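Side-chain contacts in adenylation domain (Streptomyces sp., PDB 5N9X), which is an adenylation domain of the ANL clan, with an AMP-binding core and a smaller C-terminal domain, modelled here with adenosine-5'-triphosphate and threonine: residues R34-I39 with G220-G225; E42-G47 with P77-I82; E241-V246 with T266-E271. All blocks are in the same frame, centred on the assembly; numbering follows the deposited sequence.

Contact 1. Residues R34-I39 with G220-G225; sequences RTALHI and GALSTG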
ATOM      1  N   ARG A  34     -13.718  21.650 -12.944  1.00 15.03           N
ATOM      2  CA  ARG A  34     -13.697  20.941 -11.661  1.00 16.26           C
ATOM      3  C   ARG A  34     -12.346  21.022 -10.952  1.00 14.22           C
ATOM      4  O   ARG A  34     -11.303  21.208 -11.595  1.00 14.54           O
ATOM      5  CB  ARG A  34     -14.093  19.460 -11.851  1.00 19.35           C
ATOM      6  CG  ARG A  34     -15.516  19.254 -12.330  1.00 14.27           C
ATOM      7  CD  ARG A  34     -15.933  17.801 -12.244  1.00 18.30           C
ATOM      8  NE  ARG A  34     -16.204  17.373 -10.875  1.00 20.79           N
ATOM      9  CZ  ARG A  34     -17.242  17.785 -10.150  1.00 22.89           C
ATOM     10  NH1 ARG A  34     -18.120  18.649 -10.659  1.00 20.74           N
ATOM     11  NH2 ARG A  34     -17.407  17.329  -8.918  1.00 17.58           N
ATOM     12  N   THR A  35     -12.372  20.858  -9.628  1.00 15.21           N
ATOM     13  CA  THR A  35     -11.157  20.927  -8.813  1.00 12.03           C
ATOM     14  C   THR A  35     -10.430  19.586  -8.837  1.00 15.88           C
ATOM     15  O   THR A  35     -10.979  18.567  -8.407  1.00 19.99           O
ATOM     16  CB  THR A  35     -11.476  21.302  -7.336  1.00 17.67           C
ATOM     17  OG1 THR A  35     -12.224  22.528  -7.279  1.00 26.81           O
ATOM     18  CG2 THR A  35     -10.198  21.477  -6.526  1.00 21.89           C
ATOM     19  N   ALA A  36      -9.197  19.573  -9.333  1.00 15.47           N
ATOM     20  CA  ALA A  36      -8.417  18.352  -9.326  1.00 13.40           C
ATOM     21  C   ALA A  36      -7.695  18.180  -7.977  1.00 20.42           C
ATOM     22  O   ALA A  36      -7.697  17.091  -7.389  1.00 17.34           O
ATOM     23  CB  ALA A  36      -7.424  18.353 -10.481  1.00 12.81           C
ATOM     24  N   LEU A  37      -7.071  19.256  -7.496  1.00 20.17           N
ATOM     25  CA  LEU A  37      -6.318  19.199  -6.252  1.00 19.70           C
ATOM     26  C   LEU A  37      -6.849  20.206  -5.259  1.00 27.60           C
ATOM     27  O   LEU A  37      -7.155  21.348  -5.624  1.00 26.00           O
ATOM     28  CB  LEU A  37      -4.822  19.449  -6.489  1.00 24.23           C
ATOM     29  CG  LEU A  37      -4.081  18.613  -7.541  1.00 21.00           C
ATOM     30  CD1 LEU A  37      -2.635  19.048  -7.610  1.00 19.00           C
ATOM     31  CD2 LEU A  37      -4.174  17.110  -7.265  1.00 17.00           C
ATOM     32  N   HIS A  38      -6.948  19.767  -4.006  1.00 27.11           N
ATOM     33  CA  HIS A  38      -7.362  20.615  -2.892  1.00 30.48           C
ATOM     34  C   HIS A  38      -6.335  20.508  -1.769  1.00 28.66           C
ATOM     35  O   HIS A  38      -6.263  19.489  -1.084  1.00 24.36           O
ATOM     36  CB  HIS A  38      -8.744  20.198  -2.387  1.00 32.85           C
ATOM     37  CG  HIS A  38      -9.426  21.233  -1.544  1.00 37.29           C
ATOM     38  ND1 HIS A  38     -10.731  21.092  -1.119  1.00 34.82           N
ATOM     39  CD2 HIS A  38      -9.002  22.425  -1.073  1.00 42.33           C
ATOM     40  CE1 HIS A  38     -11.072  22.149  -0.404  1.00 35.14           C
ATOM     41  NE2 HIS A  38     -10.046  22.974  -0.359  1.00 38.52           N
ATOM     42  N   ILE A  39      -5.539  21.555  -1.591  1.00 33.01           N
ATOM     43  CA  ILE A  39      -4.484  21.547  -0.584  1.00 33.83           C
ATOM     44  C   ILE A  39      -4.730  22.694   0.393  1.00 30.77           C
ATOM     45  O   ILE A  39      -4.460  23.867   0.098  1.00 29.61           O
ATOM     46  CB  ILE A  39      -3.077  21.651  -1.228  1.00 39.13           C
ATOM     47  CG1 ILE A  39      -2.936  20.630  -2.364  1.00 30.57           C
ATOM     48  CG2 ILE A  39      -1.970  21.486  -0.185  1.00 25.96           C
ATOM     49  CD1 ILE A  39      -3.226  21.193  -3.735  1.00 25.38           C
ATOM     50  N   GLY A 220      -7.760   7.241  -8.544  1.00  9.72           N
ATOM     51  CA  GLY A 220      -9.163   7.171  -8.167  1.00  9.58           C
ATOM     52  C   GLY A 220      -9.824   8.514  -8.458  1.00 13.52           C
ATOM     53  O   GLY A 220     -10.852   8.586  -9.136  1.00 10.33           O
ATOM     54  N   ALA A 221      -9.182   9.579  -7.982  1.00 13.14           N
ATOM     55  CA  ALA A 221      -9.661  10.942  -8.169  1.00 12.83           C
ATOM     56  C   ALA A 221      -9.490  11.483  -9.584  1.00 13.92           C
ATOM     57  O   ALA A 221     -10.448  11.935 -10.209  1.00 21.82           O
ATOM     58  CB  ALA A 221      -8.958  11.863  -7.193  1.00 10.91           C
ATOM     59  N   LEU A 222      -8.264  11.464 -10.077  1.00 13.41           N
ATOM     60  CA  LEU A 222      -7.915  12.155 -11.304  1.00 12.99           C
ATOM     61  C   LEU A 222      -8.461  11.492 -12.583  1.00 19.39           C
ATOM     62  O   LEU A 222      -8.527  12.134 -13.640  1.00 12.22           O
ATOM     63  CB  LEU A 222      -6.395  12.280 -11.391  1.00 11.99           C
ATOM     64  CG  LEU A 222      -5.658  13.283 -10.487  1.00 12.51           C
ATOM     65  CD1 LEU A 222      -4.238  13.486 -10.999  1.00  6.51           C
ATOM     66  CD2 LEU A 222      -6.403  14.626 -10.322  1.00  9.78           C
ATOM     67  N   SER A 223      -8.839  10.211 -12.499  1.00 14.28           N
ATOM     68  CA  SER A 223      -9.440   9.509 -13.643  1.00 12.40           C
ATOM     69  C   SER A 223     -10.943   9.755 -13.819  1.00 14.60           C
ATOM     70  O   SER A 223     -11.525   9.417 -14.858  1.00 17.33           O
ATOM     71  CB  SER A 223      -9.188   8.012 -13.520  1.00 15.95           C
ATOM     72  OG  SER A 223     -10.187   7.385 -12.727  1.00 17.28           O
ATOM     73  N   THR A 224     -11.576  10.339 -12.816  1.00 11.39           N
ATOM     74  CA  THR A 224     -13.039  10.456 -12.851  1.00 16.74           C
ATOM     75  C   THR A 224     -13.534  11.887 -12.781  1.00 14.94           C
ATOM     76  O   THR A 224     -14.733  12.122 -12.856  1.00 16.47           O
ATOM     77  CB  THR A 224     -13.687   9.685 -11.691  1.00 12.95           C
ATOM     78  OG1 THR A 224     -13.215  10.236 -10.453  1.00  9.71           O
ATOM     79  CG2 THR A 224     -13.329   8.208 -11.780  1.00  9.72           C
ATOM     80  N   GLY A 225     -12.617  12.842 -12.631  1.00 18.00           N
ATOM     81  CA  GLY A 225     -13.015  14.232 -12.465  1.00 16.08           C
ATOM     82  C   GLY A 225     -13.220  14.611 -11.010  1.00 15.66           C
ATOM     83  O   GLY A 225     -13.527  15.770 -10.691  1.00 13.78           O
TER
HETATM   84  O   HOH W   1     -13.578  17.450  -8.450  1.00 25.42           O

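Contact 2. Residues E42-G47 with P77-I82; sequences EKISYG and PGANAI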
ATOM      1  N   GLU A  42      -6.199  25.843  -0.956  1.00 43.68           N
ATOM      2  CA  GLU A  42      -5.785  25.969  -2.340  1.00 43.18           C
ATOM      3  C   GLU A  42      -6.515  24.953  -3.211  1.00 40.30           C
ATOM      4  O   GLU A  42      -6.622  23.770  -2.859  1.00 29.46           O
ATOM      5  CB  GLU A  42      -4.269  25.812  -2.467  1.00 37.40           C
ATOM      6  CG  GLU A  42      -3.791  25.702  -3.901  1.00 37.27           C
ATOM      7  CD  GLU A  42      -2.276  25.635  -4.016  1.00 51.22           C
ATOM      8  OE1 GLU A  42      -1.631  24.880  -3.246  1.00 49.17           O
ATOM      9  OE2 GLU A  42      -1.727  26.372  -4.872  1.00 47.60           O
ATOM     10  N   LYS A  43      -7.031  25.436  -4.337  1.00 34.22           N
ATOM     11  CA  LYS A  43      -7.706  24.578  -5.293  1.00 29.36           C
ATOM     12  C   LYS A  43      -7.125  24.756  -6.668  1.00 31.76           C
ATOM     13  O   LYS A  43      -7.038  25.871  -7.174  1.00 41.39           O
ATOM     14  CB  LYS A  43      -9.208  24.856  -5.329  1.00 29.28           C
ATOM     15  CG  LYS A  43      -9.969  24.185  -4.200  1.00 38.26           C
ATOM     16  CD  LYS A  43     -11.379  24.742  -4.068  1.00 31.38           C
ATOM     17  CE  LYS A  43     -12.249  23.789  -3.267  1.00 34.74           C
ATOM     18  NZ  LYS A  43     -13.467  24.466  -2.750  1.00 46.39           N
ATOM     19  N   ILE A  44      -6.721  23.648  -7.273  1.00 26.40           N
ATOM     20  CA  ILE A  44      -6.323  23.684  -8.662  1.00 20.82           C
ATOM     21  C   ILE A  44      -7.343  22.924  -9.498  1.00 21.90           C
ATOM     22  O   ILE A  44      -7.716  21.777  -9.186  1.00 19.02           O
ATOM     23  CB  ILE A  44      -4.921  23.091  -8.886  1.00 20.78           C
ATOM     24  CG1 ILE A  44      -3.919  23.727  -7.936  1.00 27.55           C
ATOM     25  CG2 ILE A  44      -4.490  23.301 -10.298  1.00 20.86           C
ATOM     26  CD1 ILE A  44      -3.687  22.935  -6.686  1.00 33.39           C
ATOM     27  N   SER A  45      -7.788  23.595 -10.555  1.00 15.55           N
ATOM     28  CA  SER A  45      -8.670  23.030 -11.559  1.00 14.55           C
ATOM     29  C   SER A  45      -7.965  22.007 -12.439  1.00 15.98           C
ATOM     30  O   SER A  45      -6.763  22.122 -12.701  1.00 17.19           O
ATOM     31  CB  SER A  45      -9.244  24.144 -12.432  1.00 14.24           C
ATOM     32  OG  SER A  45      -8.338  24.494 -13.454  1.00 21.95           O
ATOM     33  N   TYR A  46      -8.726  21.017 -12.891  1.00 14.59           N
ATOM     34  CA  TYR A  46      -8.257  20.054 -13.875  1.00 15.92           C
ATOM     35  C   TYR A  46      -7.590  20.755 -15.057  1.00 14.86           C
ATOM     36  O   TYR A  46      -6.432  20.477 -15.361  1.00 19.92           O
ATOM     37  CB  TYR A  46      -9.417  19.187 -14.350  1.00 15.54           C
ATOM     38  CG  TYR A  46      -9.612  17.941 -13.522  1.00 18.80           C
ATOM     39  CD1 TYR A  46      -8.933  16.762 -13.826  1.00 15.33           C
ATOM     40  CD2 TYR A  46     -10.479  17.943 -12.430  1.00 15.44           C
ATOM     41  CE1 TYR A  46      -9.115  15.627 -13.060  1.00 18.08           C
ATOM     42  CE2 TYR A  46     -10.665  16.827 -11.665  1.00 12.66           C
ATOM     43  CZ  TYR A  46      -9.989  15.665 -11.976  1.00 16.55           C
ATOM     44  OH  TYR A  46     -10.182  14.537 -11.203  1.00 17.52           O
ATOM     45  N   GLY A  47      -8.305  21.685 -15.685  1.00 20.05           N
ATOM     46  CA  GLY A  47      -7.761  22.506 -16.761  1.00 18.44           C
ATOM     47  C   GLY A  47      -6.374  23.091 -16.513  1.00 18.45           C
ATOM     48  O   GLY A  47      -5.504  23.016 -17.394  1.00 18.03           O
ATOM     49  N   PRO A  77       4.244  15.905  -0.343  1.00 32.66           N
ATOM     50  CA  PRO A  77       2.963  15.852  -1.058  1.00 25.60           C
ATOM     51  C   PRO A  77       2.354  17.235  -1.218  1.00 19.13           C
ATOM     52  O   PRO A  77       2.361  18.034  -0.284  1.00 30.46           O
ATOM     53  CB  PRO A  77       2.090  14.954  -0.163  1.00 23.42           C
ATOM     54  CG  PRO A  77       2.685  15.063   1.189  1.00 20.74           C
ATOM     55  CD  PRO A  77       4.179  15.159   0.929  1.00 26.73           C
ATOM     56  N   GLY A  78       1.846  17.514  -2.409  1.00 21.53           N
ATOM     57  CA  GLY A  78       1.280  18.813  -2.715  1.00 20.74           C
ATOM     58  C   GLY A  78       1.141  19.010  -4.216  1.00 23.90           C
ATOM     59  O   GLY A  78       1.446  18.107  -5.010  1.00 19.64           O
ATOM     60  N   ALA A  79       0.673  20.199  -4.594  1.00 23.94           N
ATOM     61  CA  ALA A  79       0.519  20.598  -5.985  1.00 14.43           C
ATOM     62  C   ALA A  79       1.735  20.249  -6.854  1.00 16.06           C
ATOM     63  O   ALA A  79       1.586  19.601  -7.884  1.00 19.89           O
ATOM     64  CB  ALA A  79       0.229  22.083  -6.053  1.00 15.40           C
ATOM     65  N   ASN A  80       2.929  20.673  -6.445  1.00 18.04           N
ATOM     66  CA  ASN A  80       4.120  20.474  -7.266  1.00 15.72           C
ATOM     67  C   ASN A  80       4.456  19.008  -7.473  1.00 13.41           C
ATOM     68  O   ASN A  80       4.832  18.607  -8.560  1.00 18.55           O
ATOM     69  CB  ASN A  80       5.350  21.178  -6.656  1.00 25.37           C
ATOM     70  CG  ASN A  80       5.140  22.675  -6.427  1.00 21.59           C
ATOM     71  OD1 ASN A  80       4.507  23.376  -7.234  1.00 19.41           O
ATOM     72  ND2 ASN A  80       5.704  23.173  -5.336  1.00 18.86           N
ATOM     73  N   ALA A  81       4.340  18.208  -6.426  1.00 16.22           N
ATOM     74  CA  ALA A  81       4.659  16.791  -6.527  1.00 15.16           C
ATOM     75  C   ALA A  81       3.736  16.083  -7.524  1.00 19.76           C
ATOM     76  O   ALA A  81       4.188  15.250  -8.316  1.00 21.76           O
ATOM     77  CB  ALA A  81       4.574  16.127  -5.157  1.00 12.16           C
ATOM     78  N   ILE A  82       2.452  16.429  -7.483  1.00 15.56           N
ATOM     79  CA  ILE A  82       1.462  15.819  -8.345  1.00 14.29           C
ATOM     80  C   ILE A  82       1.663  16.252  -9.797  1.00 20.56           C
ATOM     81  O   ILE A  82       1.609  15.417 -10.732  1.00 18.69           O
ATOM     82  CB  ILE A  82       0.008  16.187  -7.900  1.00 11.30           C
ATOM     83  CG1 ILE A  82      -0.295  15.636  -6.503  1.00 12.07           C
ATOM     84  CG2 ILE A  82      -0.986  15.692  -8.917  1.00  9.65           C
ATOM     85  CD1 ILE A  82      -0.244  14.092  -6.408  1.00 13.59           C
TER

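Contact 3. Residues E241-V246 with T266-E271; sequences ETARVV and TAVLGE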
ATOM      1  N   GLU A 241      -6.852  15.194  14.395  1.00 32.29           N
ATOM      2  CA  GLU A 241      -6.797  16.217  13.350  1.00 31.56           C
ATOM      3  C   GLU A 241      -7.121  15.619  11.983  1.00 26.97           C
ATOM      4  O   GLU A 241      -7.758  16.243  11.139  1.00 27.28           O
ATOM      5  CB  GLU A 241      -5.417  16.880  13.330  1.00 34.18           C
ATOM      6  CG  GLU A 241      -5.315  18.129  14.202  1.00 42.62           C
ATOM      7  CD  GLU A 241      -4.042  18.175  15.031  1.00 42.45           C
ATOM      8  OE1 GLU A 241      -3.120  17.369  14.773  1.00 45.75           O
ATOM      9  OE2 GLU A 241      -3.957  19.030  15.935  1.00 36.57           O
ATOM     10  N   THR A 242      -6.658  14.398  11.776  1.00 30.44           N
ATOM     11  CA  THR A 242      -6.901  13.670  10.552  1.00 26.15           C
ATOM     12  C   THR A 242      -8.395  13.445  10.410  1.00 28.11           C
ATOM     13  O   THR A 242      -9.004  13.761   9.380  1.00 26.19           O
ATOM     14  CB  THR A 242      -6.145  12.328  10.569  1.00 31.25           C
ATOM     15  OG1 THR A 242      -4.740  12.590  10.638  1.00 27.84           O
ATOM     16  CG2 THR A 242      -6.483  11.476   9.349  1.00 20.43           C
ATOM     17  N   ALA A 243      -8.985  12.897  11.461  1.00 26.25           N
ATOM     18  CA  ALA A 243     -10.432  12.767  11.519  1.00 31.01           C
ATOM     19  C   ALA A 243     -11.130  14.099  11.187  1.00 21.41           C
ATOM     20  O   ALA A 243     -12.086  14.123  10.425  1.00 19.64           O
ATOM     21  CB  ALA A 243     -10.860  12.258  12.893  1.00 19.28           C
ATOM     22  N   ARG A 244     -10.636  15.206  11.724  1.00 18.00           N
ATOM     23  CA  ARG A 244     -11.350  16.464  11.580  1.00 20.42           C
ATOM     24  C   ARG A 244     -11.303  16.967  10.139  1.00 22.40           C
ATOM     25  O   ARG A 244     -12.305  17.432   9.599  1.00 23.37           O
ATOM     26  CB  ARG A 244     -10.804  17.490  12.578  1.00 20.75           C
ATOM     27  CG  ARG A 244     -11.616  17.496  13.869  1.00 28.22           C
ATOM     28  CD  ARG A 244     -10.785  17.432  15.160  1.00 28.21           C
ATOM     29  NE  ARG A 244     -10.218  18.710  15.570  1.00 24.37           N
ATOM     30  CZ  ARG A 244      -9.810  18.995  16.806  1.00 29.69           C
ATOM     31  NH1 ARG A 244      -9.919  18.108  17.786  1.00 22.15           N
ATOM     32  NH2 ARG A 244      -9.300  20.188  17.068  1.00 28.77           N
ATOM     33  N   VAL A 245     -10.155  16.815   9.497  1.00 26.45           N
ATOM     34  CA  VAL A 245     -10.032  17.127   8.080  1.00 24.50           C
ATOM     35  C   VAL A 245     -10.958  16.251   7.232  1.00 19.45           C
ATOM     36  O   VAL A 245     -11.599  16.722   6.281  1.00 16.33           O
ATOM     37  CB  VAL A 245      -8.581  16.950   7.606  1.00 31.70           C
ATOM     38  CG1 VAL A 245      -8.501  16.984   6.079  1.00 28.13           C
ATOM     39  CG2 VAL A 245      -7.695  18.010   8.239  1.00 19.03           C
ATOM     40  N   VAL A 246     -11.046  14.975   7.591  1.00 20.47           N
ATOM     41  CA  VAL A 246     -11.875  14.044   6.831  1.00 16.75           C
ATOM     42  C   VAL A 246     -13.350  14.482   6.802  1.00 23.31           C
ATOM     43  O   VAL A 246     -14.010  14.423   5.757  1.00 18.56           O
ATOM     44  CB  VAL A 246     -11.763  12.618   7.392  1.00 23.24           C
ATOM     45  CG1 VAL A 246     -12.934  11.745   6.949  1.00 17.22           C
ATOM     46  CG2 VAL A 246     -10.416  12.013   7.004  1.00 22.09           C
ATOM     47  N   THR A 266     -10.672   5.375  16.954  1.00 19.64           N
ATOM     48  CA  THR A 266     -10.577   5.784  18.336  1.00 23.36           C
ATOM     49  C   THR A 266     -10.879   7.263  18.436  1.00 24.70           C
ATOM     50  O   THR A 266     -11.666   7.699  19.280  1.00 19.82           O
ATOM     51  CB  THR A 266      -9.189   5.497  18.912  1.00 29.37           C
ATOM     52  OG1 THR A 266      -8.913   4.093  18.817  1.00 25.94           O
ATOM     53  CG2 THR A 266      -9.109   5.943  20.361  1.00 16.32           C
ATOM     54  N   ALA A 267     -10.260   8.014  17.536  1.00 24.15           N
ATOM     55  CA  ALA A 267     -10.383   9.457  17.475  1.00 17.63           C
ATOM     56  C   ALA A 267     -11.797   9.919  17.080  1.00 21.07           C
ATOM     57  O   ALA A 267     -12.338  10.847  17.671  1.00 18.84           O
ATOM     58  CB  ALA A 267      -9.350  10.007  16.507  1.00 20.11           C
ATOM     59  N   VAL A 268     -12.383   9.285  16.070  1.00 21.46           N
ATOM     60  CA  VAL A 268     -13.746   9.612  15.660  1.00 18.78           C
ATOM     61  C   VAL A 268     -14.733   9.356  16.806  1.00 23.08           C
ATOM     62  O   VAL A 268     -15.568  10.199  17.131  1.00 19.79           O
ATOM     63  CB  VAL A 268     -14.165   8.793  14.400  1.00 21.44           C
ATOM     64  CG1 VAL A 268     -15.673   8.843  14.194  1.00 18.19           C
ATOM     65  CG2 VAL A 268     -13.426   9.282  13.156  1.00 14.22           C
ATOM     66  N   LEU A 269     -14.605   8.197  17.436  1.00 20.50           N
ATOM     67  CA  LEU A 269     -15.471   7.830  18.546  1.00 18.93           C
ATOM     68  C   LEU A 269     -15.256   8.705  19.784  1.00 27.84           C
ATOM     69  O   LEU A 269     -16.220   9.041  20.488  1.00 32.52           O
ATOM     70  CB  LEU A 269     -15.275   6.356  18.910  1.00 19.19           C
ATOM     71  CG  LEU A 269     -16.081   5.287  18.163  1.00 33.69           C
ATOM     72  CD1 LEU A 269     -16.302   5.642  16.708  1.00 27.05           C
ATOM     73  CD2 LEU A 269     -15.430   3.890  18.282  1.00 20.80           C
ATOM     74  N   GLY A 270     -14.009   9.069  20.065  1.00 19.93           N
ATOM     75  CA  GLY A 270     -13.715   9.894  21.234  1.00 28.27           C
ATOM     76  C   GLY A 270     -14.279  11.315  21.163  1.00 28.25           C
ATOM     77  O   GLY A 270     -14.968  11.776  22.076  1.00 31.17           O
ATOM     78  N   GLU A 271     -13.989  12.011  20.070  1.00 24.38           N
ATOM     79  CA  GLU A 271     -14.514  13.352  19.854  1.00 24.31           C
ATOM     80  C   GLU A 271     -15.985  13.319  19.355  1.00 22.52           C
ATOM     81  O   GLU A 271     -16.663  14.336  19.315  1.00 22.28           O
ATOM     82  CB  GLU A 271     -13.598  14.105  18.874  1.00 20.30           C
ATOM     83  CG  GLU A 271     -14.006  15.557  18.610  1.00 41.14           C
ATOM     84  CD  GLU A 271     -12.832  16.453  18.255  1.00 38.12           C
ATOM     85  OE1 GLU A 271     -11.830  16.438  19.009  1.00 30.01           O
ATOM     86  OE2 GLU A 271     -12.930  17.173  17.231  1.00 30.39           O
TER

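Contact 1. Residues R34-I39 with G220-G225
Gly225 O meets the guanidinium of Arg34 at its edge, only 6° out of the plane of the group, and takes a hydrogen bond from NE at 3.1 Å with an N-H...O angle of 143°. Seen from the carbonyl, the donor stands above its plane. The Arg34 chain bends about CG-CD (chi3 75°), which turns NE toward the glycine while CD passes 3.5 Å from Gly225 O. NH2 donates a hydrogen bond to a second backbone acceptor, Ala199 O, so the guanidinium ties two loops together. A water 2.8 Å from Gly225 O and equally far from Thr35 O lies between the two carbonyls and can donate to either, although it has more acceptors near it than protons to give. Gly225 itself adopts a positive phi, a backbone conformation that suits glycine. The apolar half of the contact is small: Leu222 reaches across with CD2, which rests 3.9 Å from Ala36 CB. Tyr46 touches both of these side chains. Ala36 and Leu37 together face Ile44 as a classic beta bulge, at the corner where the strand turns. Beyond Gly225 the chain enters strand 227-230, which runs parallel to 35-39 and, on its other side, to 202-205. Helix 213-222 is the connection of a beta-alpha-beta crossover from strand 202-205 to strand 227-230, and its end and the turn after it pack on strand 35-39 of the same mixed sheet.

Contact 2. Residues E42-G47 with P77-I82
Ile44 touches Ala79 through the end of its longer branch: CD1 lies 4.1 Å from Ala79 CB, methyl to methyl. CG1 stands beside the backbone N, opposite the carbonyl carbon (chi1 -51°), which sets it on the helix side, and the rotation about CB-CG1 (chi2 96°) then carries CD1 to Ala79. Two residues earlier, on the same face of the strand, Glu42 stretches out so that OE1 comes within 4.4 Å of the same Ala79 CB, a loose contact of a carboxylate with a methyl. Its other oxygen, OE2, forms a salt bridge with Arg143, a residue that the Ile44 side chain also touches. Trp52 of helix 46-62 adds a further wall to Ala79. Farther out, Ile44 sits in the strand pair with 35-39, while Ser45, at the N-cap of helix 46-62, binds Leu48 N through OG. Gly78 occupies the N-cap position of the other helix, and its O receives Ile82 N at 3.2 Å, closing the first turn. An edge strand of one sheet therefore packs on the first turn of helix 79-90, the connection of a beta-alpha-beta crossover between the parallel strands 70-74 and 94-97 of a second sheet.

Contact 3. Residues E241-V246 with T266-E271
Helix-to-helix packing in an alpha/beta layer joins Ala243 and Arg244 of helix 239-248 to Val268 and Glu271 of helix 258-271. Strand 253-256 separates the two helices in sequence, and the second helix connects that strand to its parallel neighbour 280-284 as a beta-alpha-beta crossover. The backbones come nearest at Ala243 and Val268, whose CA atoms are 6.2 Å apart, a close approach consistent with the small alanine side chain. Ala243 CB points toward the other helix and meets Val268 CG2 at 3.9 Å. The touching branch of the valine is thus CG2, beside the backbone N, with CG1 turned anti to that N (chi1 165°). Ala267 CB faces the same helix but stays 4.5 Å from Ala243 CB; it packs instead on Pro239 and Val240, one turn back. Ile273 covers Ala243 further, and Phe300 of helix 290-300 lies against Val268, so this part of the interface is buried. Toward the solvent the contact becomes polar. Arg244 bends at CB-CG and CG-CD, and Glu271 extends from its helix to cross it at about a right angle. The guanidinium and carboxylate planes are 43° apart, and the carboxylate approaches obliquely. Both residues also touch a crystal neighbour, which may influence their exact pose. The resulting salt bridge has a weak hydrogen bond, bent to 118° at the proton. Glu271 OE2 lies beside the aliphatic part of the arginine, near CD, whereas OE1 makes the closest polar approach, 2.8 Å from Arg244 NH1.

In the fold
Contacts 1 and 2 adjoin, their centres 9 Å apart, and contact 2 is nested within the chain loop closed by contact 1. They share the antiparallel pair 35-39 and 42-45: Ala36 N lies 2.7 Å from Ile44 O, and Leu37 O 2.9 Å from Ile44 N, both probable hydrogen bonds. Tyr46 adds a link, its OH bonding Ala226 O just past segment 220-225. Contact 3 follows later in the chain and stands apart, with its centre about 24 Å from that of contact 1 and 25 Å from that of contact 2. The segments contain none of the threonine-pocket residues, but Phe213 of that pocket starts the helix whose far end forms contact 1.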